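Local coordinates for acyl-CoA thioester hydrolase HI0827 (Haemophilus influenzae Rd KW20, PDB 3BJK), which acts as a hexameric hotdog-fold thioesterase that hydrolyses a broad range of acyl-coenzyme A thioesters, at residues G75-C80 against K101-E106; L85-S90 against I133-N138; E97-K102 against R111-D116. The protein carries 1 engineered substitution. All coordinates share one frame; numbering follows the deposited sequence.

Contact 1 (G75-C80 against K101-E106)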
ATOM      1  N   GLY C  75      -8.192  -7.328 -13.249  1.00 27.74           N
ATOM      2  CA  GLY C  75      -7.748  -8.384 -14.147  1.00 27.85           C
ATOM      3  C   GLY C  75      -7.497  -7.927 -15.589  1.00 27.42           C
ATOM      4  O   GLY C  75      -6.930  -8.708 -16.353  1.00 27.86           O
ATOM      5  N   ASP C  76      -7.917  -6.702 -15.955  1.00 27.51           N
ATOM      6  CA  ASP C  76      -7.618  -6.094 -17.269  1.00 28.75           C
ATOM      7  C   ASP C  76      -6.098  -5.828 -17.324  1.00 28.02           C
ATOM      8  O   ASP C  76      -5.503  -5.455 -16.341  1.00 27.41           O
ATOM      9  CB  ASP C  76      -8.297  -4.696 -17.424  1.00 29.51           C
ATOM     10  CG  ASP C  76      -9.788  -4.760 -17.748  1.00 31.80           C
ATOM     11  OD1 ASP C  76     -10.356  -5.855 -17.950  1.00 27.67           O
ATOM     12  OD2 ASP C  76     -10.396  -3.660 -17.759  1.00 32.89           O
ATOM     13  N   VAL C  77      -5.501  -6.006 -18.492  1.00 29.51           N
ATOM     14  CA  VAL C  77      -4.148  -5.534 -18.756  1.00 28.80           C
ATOM     15  C   VAL C  77      -4.302  -4.069 -19.107  1.00 30.24           C
ATOM     16  O   VAL C  77      -5.174  -3.728 -19.906  1.00 29.82           O
ATOM     17  CB  VAL C  77      -3.502  -6.299 -19.889  1.00 28.46           C
ATOM     18  CG1 VAL C  77      -2.161  -5.673 -20.266  1.00 27.16           C
ATOM     19  CG2 VAL C  77      -3.355  -7.761 -19.530  1.00 28.77           C
ATOM     20  N   VAL C  78      -3.491  -3.210 -18.482  1.00 29.68           N
ATOM     21  CA  VAL C  78      -3.580  -1.770 -18.645  1.00 30.91           C
ATOM     22  C   VAL C  78      -2.256  -1.218 -19.216  1.00 31.07           C
ATOM     23  O   VAL C  78      -1.191  -1.407 -18.603  1.00 31.76           O
ATOM     24  CB  VAL C  78      -3.944  -1.078 -17.325  1.00 30.48           C
ATOM     25  CG1 VAL C  78      -4.043   0.478 -17.486  1.00 32.80           C
ATOM     26  CG2 VAL C  78      -5.262  -1.660 -16.762  1.00 32.45           C
ATOM     27  N   CYS C  79      -2.345  -0.592 -20.399  1.00 31.84           N
ATOM     28  CA  CYS C  79      -1.210   0.053 -21.108  1.00 32.22           C
ATOM     29  C   CYS C  79      -1.398   1.545 -21.181  1.00 32.43           C
ATOM     30  O   CYS C  79      -2.531   1.993 -21.430  1.00 32.93           O
ATOM     31  CB  CYS C  79      -1.132  -0.418 -22.551  1.00 32.12           C
ATOM     32  SG  CYS C  79      -0.900  -2.156 -22.717  1.00 35.87           S
ATOM     33  N   CYS C  80      -0.289   2.297 -21.082  1.00 32.42           N
ATOM     34  CA  CYS C  80      -0.286   3.768 -21.251  1.00 31.89           C
ATOM     35  C   CYS C  80       0.620   4.100 -22.425  1.00 31.05           C
ATOM     36  O   CYS C  80       1.737   3.627 -22.471  1.00 31.42           O
ATOM     37  CB  CYS C  80       0.203   4.493 -20.007  1.00 31.69           C
ATOM     38  SG  CYS C  80      -0.914   4.375 -18.578  1.00 33.01           S
ATOM     39  N   LYS C 101      -6.625  -4.315 -22.348  1.00 30.37           N
ATOM     40  CA  LYS C 101      -6.785  -5.585 -23.071  1.00 30.31           C
ATOM     41  C   LYS C 101      -7.408  -6.645 -22.150  1.00 30.76           C
ATOM     42  O   LYS C 101      -6.905  -6.872 -21.035  1.00 28.64           O
ATOM     43  CB  LYS C 101      -5.414  -6.060 -23.579  1.00 30.62           C
ATOM     44  CG  LYS C 101      -5.414  -7.346 -24.427  1.00 30.32           C
ATOM     45  CD  LYS C 101      -3.956  -7.758 -24.751  1.00 32.29           C
ATOM     46  CE  LYS C 101      -3.839  -8.905 -25.661  1.00 33.32           C
ATOM     47  NZ  LYS C 101      -2.434  -9.233 -26.063  1.00 34.94           N
ATOM     48  N   LYS C 102      -8.499  -7.263 -22.615  1.00 31.48           N
ATOM     49  CA  LYS C 102      -9.160  -8.368 -21.924  1.00 33.20           C
ATOM     50  C   LYS C 102      -8.418  -9.665 -22.257  1.00 33.96           C
ATOM     51  O   LYS C 102      -8.442 -10.129 -23.403  1.00 33.96           O
ATOM     52  CB  LYS C 102     -10.618  -8.560 -22.403  1.00 33.98           C
ATOM     53  CG  LYS C 102     -11.530  -7.347 -22.332  1.00 36.52           C
ATOM     54  CD  LYS C 102     -11.533  -6.772 -20.963  1.00 40.04           C
ATOM     55  CE  LYS C 102     -12.932  -6.387 -20.503  1.00 42.66           C
ATOM     56  NZ  LYS C 102     -12.880  -5.911 -19.074  1.00 42.61           N
ATOM     57  N   VAL C 103      -7.795 -10.254 -21.244  1.00 35.60           N
ATOM     58  CA  VAL C 103      -7.036 -11.524 -21.390  1.00 36.94           C
ATOM     59  C   VAL C 103      -7.650 -12.680 -20.600  1.00 38.89           C
ATOM     60  O   VAL C 103      -7.444 -13.854 -20.966  1.00 38.65           O
ATOM     61  CB  VAL C 103      -5.543 -11.354 -20.981  1.00 37.07           C
ATOM     62  CG1 VAL C 103      -4.865 -10.286 -21.850  1.00 36.35           C
ATOM     63  CG2 VAL C 103      -5.411 -10.951 -19.495  1.00 36.63           C
ATOM     64  N   ALA C 104      -8.378 -12.361 -19.523  1.00 41.09           N
ATOM     65  CA  ALA C 104      -9.041 -13.390 -18.690  1.00 43.56           C
ATOM     66  C   ALA C 104     -10.467 -13.019 -18.265  1.00 45.58           C
ATOM     67  O   ALA C 104     -11.041 -13.665 -17.376  1.00 46.61           O
ATOM     68  CB  ALA C 104      -8.201 -13.718 -17.462  1.00 43.79           C
ATOM     69  N   SER C 105     -11.037 -12.007 -18.917  1.00 47.29           N
ATOM     70  CA  SER C 105     -12.458 -11.684 -18.832  1.00 48.26           C
ATOM     71  C   SER C 105     -12.987 -11.622 -20.257  1.00 48.49           C
ATOM     72  O   SER C 105     -12.206 -11.565 -21.195  1.00 48.86           O
ATOM     73  CB  SER C 105     -12.647 -10.328 -18.186  1.00 48.66           C
ATOM     74  OG  SER C 105     -12.714  -9.334 -19.195  1.00 50.64           O
ATOM     75  N   GLU C 106     -14.308 -11.628 -20.425  1.00 49.25           N
ATOM     76  CA  GLU C 106     -14.908 -11.656 -21.759  1.00 49.09           C
ATOM     77  C   GLU C 106     -15.243 -10.248 -22.252  1.00 49.19           C
ATOM     78  O   GLU C 106     -15.563  -9.364 -21.446  1.00 49.20           O
ATOM     79  CB  GLU C 106     -16.156 -12.545 -21.771  1.00 49.69           C
ATOM     80  CG  GLU C 106     -15.848 -14.013 -21.553  1.00 50.01           C
ATOM     81  CD  GLU C 106     -15.298 -14.709 -22.802  1.00 52.59           C
ATOM     82  OE1 GLU C 106     -14.734 -14.021 -23.685  1.00 53.93           O
ATOM     83  OE2 GLU C 106     -15.442 -15.954 -22.909  1.00 53.22           O
TER
HETATM   84  O   HOH W   1      -8.580  -9.711 -18.363  1.00 37.10           O
HETATM   85  O   HOH W   2     -12.614  -2.646 -18.598  1.00 33.93           O

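Contact 2 (L85-S90 against I133-N138)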
ATOM      1  N   LEU C  85       3.778  16.149 -27.918  1.00 30.28           N
ATOM      2  CA  LEU C  85       3.110  17.153 -28.728  1.00 29.50           C
ATOM      3  C   LEU C  85       3.968  18.398 -28.989  1.00 29.47           C
ATOM      4  O   LEU C  85       3.825  19.067 -30.019  1.00 29.13           O
ATOM      5  CB  LEU C  85       1.807  17.580 -28.028  1.00 30.34           C
ATOM      6  CG  LEU C  85       0.684  16.528 -27.836  1.00 30.77           C
ATOM      7  CD1 LEU C  85      -0.619  17.143 -27.284  1.00 30.23           C
ATOM      8  CD2 LEU C  85       0.410  15.839 -29.166  1.00 30.62           C
ATOM      9  N   LYS C  86       4.864  18.696 -28.055  1.00 28.84           N
ATOM     10  CA  LYS C  86       5.584  19.952 -28.013  1.00 29.93           C
ATOM     11  C   LYS C  86       6.708  19.910 -26.992  1.00 29.21           C
ATOM     12  O   LYS C  86       6.558  19.370 -25.901  1.00 30.28           O
ATOM     13  CB  LYS C  86       4.619  21.099 -27.680  1.00 29.70           C
ATOM     14  CG  LYS C  86       5.161  22.443 -27.949  1.00 31.45           C
ATOM     15  CD  LYS C  86       4.240  23.523 -27.459  1.00 34.30           C
ATOM     16  CE  LYS C  86       4.982  24.825 -27.406  1.00 35.73           C
ATOM     17  NZ  LYS C  86       5.290  25.319 -28.770  1.00 40.99           N
ATOM     18  N   VAL C  87       7.847  20.470 -27.366  1.00 29.37           N
ATOM     19  CA  VAL C  87       9.006  20.538 -26.485  1.00 29.47           C
ATOM     20  C   VAL C  87       9.466  21.999 -26.452  1.00 30.04           C
ATOM     21  O   VAL C  87       9.718  22.567 -27.483  1.00 28.97           O
ATOM     22  CB  VAL C  87      10.189  19.672 -26.998  1.00 29.88           C
ATOM     23  CG1 VAL C  87      11.380  19.731 -25.995  1.00 29.96           C
ATOM     24  CG2 VAL C  87       9.742  18.239 -27.249  1.00 30.72           C
ATOM     25  N   GLY C  88       9.578  22.584 -25.266  1.00 30.46           N
ATOM     26  CA  GLY C  88      10.010  23.961 -25.133  1.00 30.47           C
ATOM     27  C   GLY C  88      11.480  23.972 -24.814  1.00 31.11           C
ATOM     28  O   GLY C  88      12.192  22.981 -24.987  1.00 30.73           O
ATOM     29  N   ARG C  89      11.950  25.107 -24.334  1.00 30.78           N
ATOM     30  CA  ARG C  89      13.291  25.167 -23.767  1.00 31.15           C
ATOM     31  C   ARG C  89      13.455  24.191 -22.573  1.00 30.92           C
ATOM     32  O   ARG C  89      14.484  23.523 -22.406  1.00 29.85           O
ATOM     33  CB  ARG C  89      13.506  26.616 -23.359  1.00 32.19           C
ATOM     34  CG  ARG C  89      14.856  27.012 -22.868  1.00 34.01           C
ATOM     35  CD  ARG C  89      14.766  28.520 -22.614  1.00 37.41           C
ATOM     36  NE  ARG C  89      15.841  29.062 -21.786  1.00 40.62           N
ATOM     37  CZ  ARG C  89      15.790  30.259 -21.182  1.00 41.04           C
ATOM     38  NH1 ARG C  89      14.705  31.062 -21.303  1.00 39.33           N
ATOM     39  NH2 ARG C  89      16.841  30.668 -20.462  1.00 40.69           N
ATOM     40  N   SER C  90      12.421  24.104 -21.750  1.00 30.13           N
ATOM     41  CA  SER C  90      12.428  23.259 -20.574  1.00 31.16           C
ATOM     42  C   SER C  90      11.163  22.395 -20.472  1.00 30.04           C
ATOM     43  O   SER C  90      11.154  21.355 -19.795  1.00 30.18           O
ATOM     44  CB  SER C  90      12.584  24.137 -19.323  1.00 31.79           C
ATOM     45  OG  SER C  90      11.503  25.081 -19.198  1.00 36.15           O
ATOM     46  N   ILE C 133      16.573  21.705 -21.610  1.00 33.71           N
ATOM     47  CA  ILE C 133      16.684  20.390 -22.227  1.00 33.84           C
ATOM     48  C   ILE C 133      17.876  20.379 -23.188  1.00 34.30           C
ATOM     49  O   ILE C 133      17.968  21.256 -24.041  1.00 34.02           O
ATOM     50  CB  ILE C 133      15.398  20.045 -22.971  1.00 33.81           C
ATOM     51  CG1 ILE C 133      14.243  19.901 -21.951  1.00 32.11           C
ATOM     52  CG2 ILE C 133      15.560  18.753 -23.752  1.00 33.88           C
ATOM     53  CD1 ILE C 133      12.954  19.877 -22.561  1.00 31.84           C
ATOM     54  N   PRO C 134      18.795  19.391 -23.045  1.00 35.20           N
ATOM     55  CA  PRO C 134      19.945  19.339 -23.942  1.00 35.36           C
ATOM     56  C   PRO C 134      19.508  19.032 -25.361  1.00 36.08           C
ATOM     57  O   PRO C 134      18.782  18.074 -25.589  1.00 35.79           O
ATOM     58  CB  PRO C 134      20.824  18.203 -23.373  1.00 35.39           C
ATOM     59  CG  PRO C 134      19.944  17.374 -22.591  1.00 35.97           C
ATOM     60  CD  PRO C 134      18.818  18.275 -22.081  1.00 34.93           C
ATOM     61  N   ARG C 135      19.964  19.850 -26.302  1.00 36.64           N
ATOM     62  CA  ARG C 135      19.543  19.761 -27.697  1.00 37.58           C
ATOM     63  C   ARG C 135      20.561  19.009 -28.546  1.00 37.76           C
ATOM     64  O   ARG C 135      20.205  18.404 -29.546  1.00 38.17           O
ATOM     65  CB  ARG C 135      19.354  21.165 -28.259  1.00 37.81           C
ATOM     66  CG  ARG C 135      18.302  21.964 -27.554  1.00 39.19           C
ATOM     67  CD  ARG C 135      16.986  21.803 -28.251  1.00 41.49           C
ATOM     68  NE  ARG C 135      15.862  21.964 -27.352  1.00 43.05           N
ATOM     69  CZ  ARG C 135      14.596  21.951 -27.749  1.00 43.96           C
ATOM     70  NH1 ARG C 135      14.271  21.754 -29.027  1.00 42.37           N
ATOM     71  NH2 ARG C 135      13.640  22.101 -26.846  1.00 45.45           N
ATOM     72  N   GLU C 136      21.824  19.067 -28.136  1.00 38.01           N
ATOM     73  CA  GLU C 136      22.927  18.371 -28.801  1.00 38.34           C
ATOM     74  C   GLU C 136      23.077  16.911 -28.303  1.00 38.24           C
ATOM     75  O   GLU C 136      23.002  16.636 -27.102  1.00 37.86           O
ATOM     76  CB  GLU C 136      24.234  19.190 -28.611  1.00 38.71           C
ATOM     77  CG  GLU C 136      24.986  19.055 -27.238  1.00 39.97           C
ATOM     78  CD  GLU C 136      24.083  19.207 -25.948  1.00 40.83           C
ATOM     79  OE1 GLU C 136      22.990  19.958 -25.928  1.00 40.79           O
ATOM     80  OE2 GLU C 136      24.483  18.541 -24.924  1.00 41.25           O
ATOM     81  N   ASN C 137      23.287  15.996 -29.254  1.00 38.26           N
ATOM     82  CA  ASN C 137      23.428  14.556 -29.004  1.00 38.30           C
ATOM     83  C   ASN C 137      22.264  13.961 -28.238  1.00 37.50           C
ATOM     84  O   ASN C 137      22.470  13.074 -27.401  1.00 37.51           O
ATOM     85  CB  ASN C 137      24.732  14.216 -28.240  1.00 38.97           C
ATOM     86  CG  ASN C 137      25.937  15.011 -28.706  1.00 40.04           C
ATOM     87  OD1 ASN C 137      26.008  15.490 -29.844  1.00 42.56           O
ATOM     88  ND2 ASN C 137      26.902  15.159 -27.808  1.00 41.88           N
ATOM     89  N   ASN C 138      21.053  14.455 -28.513  1.00 36.38           N
ATOM     90  CA  ASN C 138      19.849  13.998 -27.839  1.00 35.44           C
ATOM     91  C   ASN C 138      18.922  13.228 -28.795  1.00 35.38           C
ATOM     92  O   ASN C 138      18.009  13.793 -29.384  1.00 35.14           O
ATOM     93  CB  ASN C 138      19.125  15.187 -27.159  1.00 34.75           C
ATOM     94  CG  ASN C 138      18.005  14.738 -26.201  1.00 33.26           C
ATOM     95  OD1 ASN C 138      17.516  13.611 -26.293  1.00 29.69           O
ATOM     96  ND2 ASN C 138      17.566  15.647 -25.309  1.00 28.54           N
TER

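Contact 3 (E97-K102 against R111-D116)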
ATOM      1  N   GLU C  97      -2.708   8.147 -23.633  1.00 32.34           N
ATOM      2  CA  GLU C  97      -3.912   7.337 -23.722  1.00 32.65           C
ATOM      3  C   GLU C  97      -3.708   6.041 -22.941  1.00 32.56           C
ATOM      4  O   GLU C  97      -2.623   5.389 -23.023  1.00 32.14           O
ATOM      5  CB  GLU C  97      -4.214   6.938 -25.122  1.00 32.88           C
ATOM      6  CG  GLU C  97      -4.395   8.085 -26.113  1.00 34.50           C
ATOM      7  CD  GLU C  97      -4.887   7.600 -27.477  1.00 38.85           C
ATOM      8  OE1 GLU C  97      -4.595   6.437 -27.881  1.00 37.56           O
ATOM      9  OE2 GLU C  97      -5.568   8.396 -28.168  1.00 42.23           O
ATOM     10  N   VAL C  98      -4.730   5.719 -22.150  1.00 32.72           N
ATOM     11  CA  VAL C  98      -4.856   4.438 -21.428  1.00 32.29           C
ATOM     12  C   VAL C  98      -5.763   3.491 -22.132  1.00 31.74           C
ATOM     13  O   VAL C  98      -6.893   3.828 -22.477  1.00 29.35           O
ATOM     14  CB  VAL C  98      -5.318   4.606 -19.980  1.00 32.98           C
ATOM     15  CG1 VAL C  98      -5.226   3.280 -19.266  1.00 32.32           C
ATOM     16  CG2 VAL C  98      -4.473   5.642 -19.257  1.00 33.07           C
ATOM     17  N   TRP C  99      -5.204   2.313 -22.406  1.00 31.28           N
ATOM     18  CA  TRP C  99      -5.853   1.279 -23.139  1.00 31.91           C
ATOM     19  C   TRP C  99      -5.843   0.018 -22.263  1.00 31.58           C
ATOM     20  O   TRP C  99      -4.889  -0.241 -21.527  1.00 31.99           O
ATOM     21  CB  TRP C  99      -5.096   1.010 -24.451  1.00 32.19           C
ATOM     22  CG  TRP C  99      -5.292   2.048 -25.542  1.00 30.28           C
ATOM     23  CD1 TRP C  99      -4.706   3.297 -25.633  1.00 29.88           C
ATOM     24  CD2 TRP C  99      -6.089   1.899 -26.692  1.00 28.08           C
ATOM     25  NE1 TRP C  99      -5.116   3.914 -26.761  1.00 31.02           N
ATOM     26  CE2 TRP C  99      -5.971   3.093 -27.440  1.00 28.89           C
ATOM     27  CE3 TRP C  99      -6.915   0.868 -27.175  1.00 29.46           C
ATOM     28  CZ2 TRP C  99      -6.649   3.287 -28.628  1.00 30.74           C
ATOM     29  CZ3 TRP C  99      -7.593   1.067 -28.367  1.00 31.77           C
ATOM     30  CH2 TRP C  99      -7.444   2.269 -29.087  1.00 31.02           C
ATOM     31  N   VAL C 100      -6.913  -0.734 -22.382  1.00 30.75           N
ATOM     32  CA  VAL C 100      -7.095  -2.026 -21.724  1.00 31.91           C
ATOM     33  C   VAL C 100      -7.123  -3.155 -22.767  1.00 30.13           C
ATOM     34  O   VAL C 100      -7.581  -2.981 -23.908  1.00 30.62           O
ATOM     35  CB  VAL C 100      -8.430  -2.020 -20.900  1.00 30.51           C
ATOM     36  CG1 VAL C 100      -9.007  -3.365 -20.717  1.00 36.60           C
ATOM     37  CG2 VAL C 100      -8.248  -1.276 -19.554  1.00 32.74           C
ATOM     38  N   LYS C 101      -6.625  -4.315 -22.348  1.00 30.37           N
ATOM     39  CA  LYS C 101      -6.785  -5.585 -23.071  1.00 30.31           C
ATOM     40  C   LYS C 101      -7.408  -6.645 -22.150  1.00 30.76           C
ATOM     41  O   LYS C 101      -6.905  -6.872 -21.035  1.00 28.64           O
ATOM     42  CB  LYS C 101      -5.414  -6.060 -23.579  1.00 30.62           C
ATOM     43  CG  LYS C 101      -5.414  -7.346 -24.427  1.00 30.32           C
ATOM     44  CD  LYS C 101      -3.956  -7.758 -24.751  1.00 32.29           C
ATOM     45  CE  LYS C 101      -3.839  -8.905 -25.661  1.00 33.32           C
ATOM     46  NZ  LYS C 101      -2.434  -9.233 -26.063  1.00 34.94           N
ATOM     47  N   LYS C 102      -8.499  -7.263 -22.615  1.00 31.48           N
ATOM     48  CA  LYS C 102      -9.160  -8.368 -21.924  1.00 33.20           C
ATOM     49  C   LYS C 102      -8.418  -9.665 -22.257  1.00 33.96           C
ATOM     50  O   LYS C 102      -8.442 -10.129 -23.403  1.00 33.96           O
ATOM     51  CB  LYS C 102     -10.618  -8.560 -22.403  1.00 33.98           C
ATOM     52  CG  LYS C 102     -11.530  -7.347 -22.332  1.00 36.52           C
ATOM     53  CD  LYS C 102     -11.533  -6.772 -20.963  1.00 40.04           C
ATOM     54  CE  LYS C 102     -12.932  -6.387 -20.503  1.00 42.66           C
ATOM     55  NZ  LYS C 102     -12.880  -5.911 -19.074  1.00 42.61           N
ATOM     56  N   ARG C 111      -9.703  -4.911 -27.060  1.00 36.69           N
ATOM     57  CA  ARG C 111      -8.911  -3.768 -26.596  1.00 36.58           C
ATOM     58  C   ARG C 111      -9.628  -2.455 -26.893  1.00 35.18           C
ATOM     59  O   ARG C 111     -10.249  -2.311 -27.953  1.00 34.75           O
ATOM     60  CB  ARG C 111      -7.513  -3.688 -27.239  1.00 36.49           C
ATOM     61  CG  ARG C 111      -6.792  -5.015 -27.396  1.00 38.97           C
ATOM     62  CD  ARG C 111      -5.425  -4.878 -28.099  1.00 39.78           C
ATOM     63  NE  ARG C 111      -5.098  -6.127 -28.808  1.00 44.77           N
ATOM     64  CZ  ARG C 111      -4.000  -6.876 -28.638  1.00 46.39           C
ATOM     65  NH1 ARG C 111      -3.027  -6.538 -27.780  1.00 49.90           N
ATOM     66  NH2 ARG C 111      -3.870  -7.987 -29.341  1.00 47.02           N
ATOM     67  N   TYR C 112      -9.545  -1.509 -25.961  1.00 34.52           N
ATOM     68  CA  TYR C 112     -10.090  -0.178 -26.181  1.00 33.68           C
ATOM     69  C   TYR C 112      -9.540   0.878 -25.233  1.00 32.75           C
ATOM     70  O   TYR C 112      -8.953   0.554 -24.200  1.00 30.27           O
ATOM     71  CB  TYR C 112     -11.615  -0.207 -26.103  1.00 34.82           C
ATOM     72  CG  TYR C 112     -12.111  -0.841 -24.851  1.00 35.03           C
ATOM     73  CD1 TYR C 112     -12.237  -0.121 -23.672  1.00 34.53           C
ATOM     74  CD2 TYR C 112     -12.433  -2.175 -24.838  1.00 35.05           C
ATOM     75  CE1 TYR C 112     -12.703  -0.729 -22.524  1.00 35.82           C
ATOM     76  CE2 TYR C 112     -12.875  -2.800 -23.708  1.00 35.87           C
ATOM     77  CZ  TYR C 112     -13.030  -2.088 -22.550  1.00 36.86           C
ATOM     78  OH  TYR C 112     -13.500  -2.775 -21.430  1.00 38.28           O
ATOM     79  N   CYS C 113      -9.712   2.135 -25.658  1.00 31.35           N
ATOM     80  CA  CYS C 113      -9.169   3.300 -24.955  1.00 31.72           C
ATOM     81  C   CYS C 113     -10.136   3.634 -23.822  1.00 30.11           C
ATOM     82  O   CYS C 113     -11.328   3.770 -24.051  1.00 30.53           O
ATOM     83  CB  CYS C 113      -9.044   4.500 -25.908  1.00 31.49           C
ATOM     84  SG  CYS C 113      -8.261   5.811 -25.071  1.00 33.45           S
ATOM     85  N   VAL C 114      -9.632   3.654 -22.608  1.00 30.46           N
ATOM     86  CA  VAL C 114     -10.441   3.943 -21.428  1.00 29.85           C
ATOM     87  C   VAL C 114     -10.271   5.359 -20.889  1.00 29.48           C
ATOM     88  O   VAL C 114     -11.192   5.871 -20.288  1.00 29.15           O
ATOM     89  CB  VAL C 114     -10.190   2.888 -20.275  1.00 30.43           C
ATOM     90  CG1 VAL C 114     -10.678   1.562 -20.726  1.00 28.74           C
ATOM     91  CG2 VAL C 114      -8.732   2.804 -19.856  1.00 30.17           C
ATOM     92  N   THR C 115      -9.105   5.971 -21.107  1.00 29.67           N
ATOM     93  CA  THR C 115      -8.741   7.259 -20.476  1.00 29.90           C
ATOM     94  C   THR C 115      -7.709   7.997 -21.342  1.00 31.14           C
ATOM     95  O   THR C 115      -6.882   7.364 -22.092  1.00 29.56           O
ATOM     96  CB  THR C 115      -8.093   7.071 -19.021  1.00 29.85           C
ATOM     97  OG1 THR C 115      -8.708   5.992 -18.310  1.00 30.01           O
ATOM     98  CG2 THR C 115      -8.229   8.324 -18.194  1.00 29.68           C
ATOM     99  N   ASP C 116      -7.795   9.339 -21.325  1.00 31.21           N
ATOM    100  CA  ASP C 116      -6.750  10.151 -21.933  1.00 30.65           C
ATOM    101  C   ASP C 116      -6.434  11.367 -21.075  1.00 31.48           C
ATOM    102  O   ASP C 116      -7.143  11.672 -20.131  1.00 31.87           O
ATOM    103  CB  ASP C 116      -7.045  10.524 -23.372  1.00 31.70           C
ATOM    104  CG  ASP C 116      -8.252  11.462 -23.553  1.00 31.82           C
ATOM    105  OD1 ASP C 116      -8.527  12.404 -22.764  1.00 31.50           O
ATOM    106  OD2 ASP C 116      -8.923  11.246 -24.558  1.00 35.94           O
TER
HETATM  107  O   HOH W   3      -7.950  10.262 -26.868  1.00 40.29           O

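Contact 1 (G75-C80 against K101-E106)
V77 and K101 form an antiparallel hydrogen-bonded pair where strands 77-87 and 91-101 run side by side in the hotdog-fold sheet. Both backbone bonds of the pair are made: V77 N to K101 O is 3.0 Å, and K101 N to V77 O is 2.9 Å. From there toward G75 and A104 the two chains draw apart, and a water bridges them, donating to G75 O and accepting from A104 N.

The apolar part sits on the face of V77. Its CG2, anti to the carbonyl carbon, meets V103 CG1 at 3.7 Å, the two valines crossing at about a right angle. I48 of the second subunit packs on V77 and K51 of that subunit on V103, so this small patch also belongs to the subunit interface. The extended chain of K101 leads away to a salt bridge with E52 of the second subunit.

The charged part joins D76 and K102, both buried. Bends at chi2 (-54°) and chi3 bring the lysine alongside the aspartate, and K102 NZ reaches the syn lone pair of D76 OD1 at 2.8 Å. The other oxygen accepts from S73 N, and a second water donates to D76 OD2 at 2.6 Å.

Contact 2 (L85-S90 against I133-N138)
The guanidinium of R135 presents its edge to the turn at G88, with G88 O near its plane. R135 NH2 lies 2.5 Å from G88 O, so short that the exact placing of this exposed arginine end is doubtful. V87 CG1 approaches the same group obliquely. A bend at chi2 (-93°) turns the arginine back toward strand 77-87, where it and V87 run antiparallel to one another.

The second flat group, the amide of N138, works inside its own segment: N138 ND2 donates in the amide plane to P134 O at 2.7 Å. ND2 also bonds to I53 O.

Between the segments the firm link is backbone, I133 N to R89 O at 2.9 Å with 166° at the hydrogen. The I133 side chain points into the contact. Its CD1 touches V87 CG1 at 3.8 Å and rests against S90 O at 3.6 Å, while I92 and A123 close round the same isoleucine. L141 packs on both V87 and R135.

Here the turn between strands 77-87 and 91-101 meets the segment leading into helix 139-148, and N138 is the N-cap of that helix, its OD1 accepting from L141 N.

Contact 3 (E97-K102 against R111-D116)
W99 spreads its indole across the backbone of Y112 and C113 on the neighbouring strand. Its CB passes Y112 O at 3.9 Å, and with CG anti to the carbonyl carbon (chi1 -75°) the ring leans over that strand. CE3 is pressed to within 3.3 Å of Y112 C, and CZ3 comes to 3.5 Å from Y112 CA. C113 covers one face: its CB, against CE2 and CZ2, makes a CH-pi contact 3.9 Å from the centroid of the six-membered ring, and its SG lies over the five-membered ring, 4.3 Å from the centroid, a sulfur-aromatic contact. NE1 then fixes the rotation of the indole by donating, in the ring plane, to E97 OE1 at 2.8 Å, meeting that oxygen from above the carboxylate plane. R10 holds the other oxygen of E97 in a salt bridge.

The two strands are the arms of the antiparallel hairpin 91-101/111-123, and a classic beta bulge interrupts their register. V114 N donates to V98 O at 2.7 Å, with a weak second bond from T115 N, so V114 and T115 both face V98. On the sheet face that carries them, V98 and T115 lie side by side against M42 of helix 35-54, the helix that the hotdog sheet wraps.

At the other end K101 runs alongside R111 in the same direction, its CE over one face of the guanidinium. K101 NZ is 3.3 Å from R111 NH1, two like charges; the salt bridge of K101 NZ to E52 of the second subunit probably eases their closeness.

How the contacts relate
Contacts 1 and 3 are neighbours, with centres about 9 Å apart and K101 and K102 in common; strand 91-101 bonds to 77-87 on one side and to 111-123 on the other, and C79 N lies 2.8 Å from W99 O where they meet. Contact 3 is the buried one, rich in backbone bonds and the packing of one indole. Contact 1 is only partly buried, where strands 77-87 and 91-101 give way to loops, and a salt bridge, waters and packing from the second subunit join the backbone bonds. Contact 2 lies on the opposite side of the chain's centre, about 35 Å from contact 1 between centres, although both use strand 77-87. It is a surface contact, with one cross-segment backbone bond and no neighbouring subunit touching it.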